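Local coordinates for HTH marR-type domain-containing protein (Streptococcus agalactiae serotype III, PDB 7DVR) that binds heme as a heme sensor of the MarR family and probably acts as a DNA-binding transcription regulator of the helix-turn-helix type, at residues Leu38-Tyr43 with Gln105-Leu110. Sequence-based numbering, arbitrary orientation.
Sequences LVMHLY and QFEIFL
M40, on helix 34-44, faces F106 and E107 on helix 97-117, and the backbones come nearest at M40 CA and E107 CA, 8.3 Å apart. Each helix satisfies its own backbone, with Y43 N bonded to V39 O and L110 N to F106 O, and at this separation only side chains meet. Every close approach involves M40. Its CG lies anti to the carbonyl carbon (chi1 -62°), and the bends at chi2 and chi3 turn SD past the F106 ring and carry the methyl over to E107. A flexible, unbranched methionine suits this place because it can fit two different neighbours. M40 CG approaches F106 CD2 obliquely at 4.0 Å, while M40 SD stands at the edge of the ring, 5.5 Å from the F106 centroid and 77° off its normal: a Met-aromatic contact. The methyl M40 CE lies 3.6 Å from E107 CG. Glutamate suits this partly exposed margin by offering its CH2 groups to the methyl while its extended chain carries the carboxylate beyond them. Phenylalanine suits its buried position by offering a broad apolar surface; L110 CG sits 4.0 Å above the plane of the F106 ring, toward the rim. L110 also touches heme, and its O accepts a hydrogen bond from ND1 of the axial ligand H114. The M40 contact thus joins helix 34-44 to the helix that carries H114 through dispersion and shape, without directional polar bonds.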
ATOM      1  N   LEU A  38      17.318  16.257   5.242  1.00 45.40           N
ATOM      2  CA  LEU A  38      17.977  17.581   5.407  1.00 44.35           C
ATOM      3  C   LEU A  38      19.092  17.474   6.474  1.00 41.27           C
ATOM      4  O   LEU A  38      20.093  18.102   6.357  1.00 37.88           O
ATOM      5  CB  LEU A  38      16.945  18.641   5.812  1.00 45.65           C
ATOM      6  CG  LEU A  38      15.963  19.087   4.719  1.00 50.82           C
ATOM      7  CD1 LEU A  38      15.156  20.322   5.110  1.00 50.92           C
ATOM      8  CD2 LEU A  38      16.647  19.308   3.382  1.00 48.20           C
ATOM      9  N   VAL A  39      18.948  16.672   7.521  1.00 37.53           N
ATOM     10  CA  VAL A  39      19.948  16.607   8.614  1.00 37.79           C
ATOM     11  C   VAL A  39      21.166  15.932   8.045  1.00 39.39           C
ATOM     12  O   VAL A  39      22.271  16.385   8.264  1.00 38.93           O
ATOM     13  CB  VAL A  39      19.400  15.756   9.798  1.00 39.34           C
ATOM     14  CG1 VAL A  39      20.483  15.153  10.692  1.00 41.76           C
ATOM     15  CG2 VAL A  39      18.385  16.564  10.576  1.00 38.67           C
ATOM     16  N   MET A  40      20.938  14.875   7.293  1.00 41.49           N
ATOM     17  CA  MET A  40      22.074  14.142   6.719  1.00 43.77           C
ATOM     18  C   MET A  40      22.754  15.017   5.644  1.00 45.74           C
ATOM     19  O   MET A  40      23.990  14.896   5.437  1.00 47.83           O
ATOM     20  CB  MET A  40      21.585  12.850   6.095  1.00 45.78           C
ATOM     21  CG  MET A  40      20.950  11.913   7.051  1.00 47.05           C
ATOM     22  SD  MET A  40      22.015  11.685   8.498  1.00 49.43           S
ATOM     23  CE  MET A  40      23.410  10.814   7.788  1.00 49.11           C
ATOM     24  N   HIS A  41      21.987  15.865   4.949  1.00 47.51           N
ATOM     25  CA  HIS A  41      22.571  16.808   3.963  1.00 48.06           C
ATOM     26  C   HIS A  41      23.478  17.809   4.680  1.00 45.48           C
ATOM     27  O   HIS A  41      24.695  17.893   4.315  1.00 49.78           O
ATOM     28  CB  HIS A  41      21.522  17.499   3.119  1.00 48.03           C
ATOM     29  CG  HIS A  41      22.120  18.104   1.880  1.00 51.56           C
ATOM     30  ND1 HIS A  41      22.208  17.394   0.685  1.00 53.91           N
ATOM     31  CD2 HIS A  41      22.684  19.310   1.643  1.00 55.32           C
ATOM     32  CE1 HIS A  41      22.797  18.140  -0.244  1.00 57.65           C
ATOM     33  NE2 HIS A  41      23.091  19.337   0.306  1.00 57.41           N
ATOM     34  N   LEU A  42      22.948  18.503   5.684  1.00 42.71           N
ATOM     35  CA  LEU A  42      23.750  19.391   6.547  1.00 42.55           C
ATOM     36  C   LEU A  42      24.992  18.662   7.047  1.00 42.35           C
ATOM     37  O   LEU A  42      26.105  19.210   6.956  1.00 40.41           O
ATOM     38  CB  LEU A  42      22.902  19.949   7.697  1.00 42.19           C
ATOM     39  CG  LEU A  42      21.801  20.918   7.288  1.00 41.79           C
ATOM     40  CD1 LEU A  42      20.806  21.269   8.381  1.00 41.49           C
ATOM     41  CD2 LEU A  42      22.426  22.213   6.717  1.00 41.81           C
ATOM     42  N   TYR A  43      24.827  17.456   7.580  1.00 41.68           N
ATOM     43  CA  TYR A  43      25.928  16.778   8.304  1.00 45.67           C
ATOM     44  C   TYR A  43      27.037  16.438   7.312  1.00 46.97           C
ATOM     45  O   TYR A  43      28.237  16.542   7.659  1.00 44.70           O
ATOM     46  CB  TYR A  43      25.455  15.495   8.959  1.00 45.47           C
ATOM     47  CG  TYR A  43      26.473  14.898   9.915  1.00 47.66           C
ATOM     48  CD1 TYR A  43      26.839  15.546  11.091  1.00 48.17           C
ATOM     49  CD2 TYR A  43      27.107  13.706   9.618  1.00 51.42           C
ATOM     50  CE1 TYR A  43      27.782  15.001  11.968  1.00 50.74           C
ATOM     51  CE2 TYR A  43      28.035  13.138  10.489  1.00 51.89           C
ATOM     52  CZ  TYR A  43      28.384  13.787  11.661  1.00 50.75           C
ATOM     53  OH  TYR A  43      29.329  13.214  12.465  1.00 50.35           O
ATOM     54  N   GLN A 105      23.295   8.778  14.633  1.00 43.11           N
ATOM     55  CA  GLN A 105      22.349   7.733  15.099  1.00 44.54           C
ATOM     56  C   GLN A 105      21.515   7.280  13.910  1.00 43.87           C
ATOM     57  O   GLN A 105      21.176   6.129  13.804  1.00 39.97           O
ATOM     58  CB  GLN A 105      21.412   8.260  16.194  1.00 46.95           C
ATOM     59  CG  GLN A 105      22.042   8.360  17.572  1.00 48.96           C
ATOM     60  CD  GLN A 105      21.218   9.159  18.560  1.00 52.51           C
ATOM     61  OE1 GLN A 105      19.995   9.191  18.501  1.00 57.73           O
ATOM     62  NE2 GLN A 105      21.902   9.744  19.539  1.00 54.69           N
ATOM     63  N   PHE A 106      21.160   8.187  13.018  1.00 41.36           N
ATOM     64  CA  PHE A 106      20.234   7.869  11.912  1.00 42.04           C
ATOM     65  C   PHE A 106      20.949   6.970  10.923  1.00 42.17           C
ATOM     66  O   PHE A 106      20.323   6.060  10.358  1.00 41.62           O
ATOM     67  CB  PHE A 106      19.756   9.132  11.179  1.00 43.01           C
ATOM     68  CG  PHE A 106      18.611   8.883  10.225  1.00 45.10           C
ATOM     69  CD1 PHE A 106      17.388   8.399  10.674  1.00 46.75           C
ATOM     70  CD2 PHE A 106      18.732   9.199   8.874  1.00 46.93           C
ATOM     71  CE1 PHE A 106      16.328   8.203   9.794  1.00 49.41           C
ATOM     72  CE2 PHE A 106      17.674   9.000   8.003  1.00 48.12           C
ATOM     73  CZ  PHE A 106      16.469   8.509   8.456  1.00 50.10           C
ATOM     74  N   GLU A 107      22.220   7.262  10.690  1.00 44.21           N
ATOM     75  CA  GLU A 107      23.048   6.480   9.732  1.00 49.56           C
ATOM     76  C   GLU A 107      23.131   5.008  10.183  1.00 49.32           C
ATOM     77  O   GLU A 107      23.015   4.113   9.310  1.00 50.12           O
ATOM     78  CB  GLU A 107      24.457   7.065   9.631  1.00 53.71           C
ATOM     79  CG  GLU A 107      24.851   7.541   8.258  1.00 59.67           C
ATOM     80  CD  GLU A 107      26.263   8.120   8.199  1.00 63.59           C
ATOM     81  OE1 GLU A 107      26.770   8.592   9.254  1.00 65.09           O
ATOM     82  OE2 GLU A 107      26.860   8.080   7.119  1.00 67.79           O
ATOM     83  N   ILE A 108      23.404   4.796  11.473  1.00 49.81           N
ATOM     84  CA  ILE A 108      23.448   3.449  12.138  1.00 49.88           C
ATOM     85  C   ILE A 108      22.107   2.774  11.919  1.00 46.90           C
ATOM     86  O   ILE A 108      22.056   1.695  11.385  1.00 50.37           O
ATOM     87  CB  ILE A 108      23.771   3.546  13.651  1.00 54.12           C
ATOM     88  CG1 ILE A 108      25.185   4.072  13.911  1.00 57.76           C
ATOM     89  CG2 ILE A 108      23.522   2.214  14.354  1.00 54.80           C
ATOM     90  CD1 ILE A 108      25.478   4.410  15.377  1.00 61.72           C
ATOM     91  N   PHE A 109      21.031   3.432  12.334  1.00 44.36           N
ATOM     92  CA  PHE A 109      19.652   2.932  12.206  1.00 41.77           C
ATOM     93  C   PHE A 109      19.373   2.443  10.789  1.00 42.01           C
ATOM     94  O   PHE A 109      18.871   1.352  10.626  1.00 39.93           O
ATOM     95  CB  PHE A 109      18.633   4.004  12.596  1.00 41.26           C
ATOM     96  CG  PHE A 109      17.193   3.707  12.217  1.00 43.10           C
ATOM     97  CD1 PHE A 109      16.431   2.771  12.909  1.00 44.61           C
ATOM     98  CD2 PHE A 109      16.575   4.387  11.174  1.00 45.03           C
ATOM     99  CE1 PHE A 109      15.115   2.529  12.535  1.00 46.29           C
ATOM    100  CE2 PHE A 109      15.241   4.173  10.836  1.00 47.31           C
ATOM    101  CZ  PHE A 109      14.515   3.228  11.505  1.00 47.03           C
ATOM    102  N   LEU A 110      19.688   3.246   9.779  1.00 42.06           N
ATOM    103  CA  LEU A 110      19.341   2.858   8.395  1.00 42.75           C
ATOM    104  C   LEU A 110      20.147   1.618   8.032  1.00 43.84           C
ATOM    105  O   LEU A 110      19.591   0.750   7.299  1.00 42.42           O
ATOM    106  CB  LEU A 110      19.612   4.018   7.432  1.00 45.14           C
ATOM    107  CG  LEU A 110      18.571   5.139   7.475  1.00 45.69           C
ATOM    108  CD1 LEU A 110      18.923   6.239   6.488  1.00 47.02           C
ATOM    109  CD2 LEU A 110      17.167   4.655   7.164  1.00 48.27           C
TER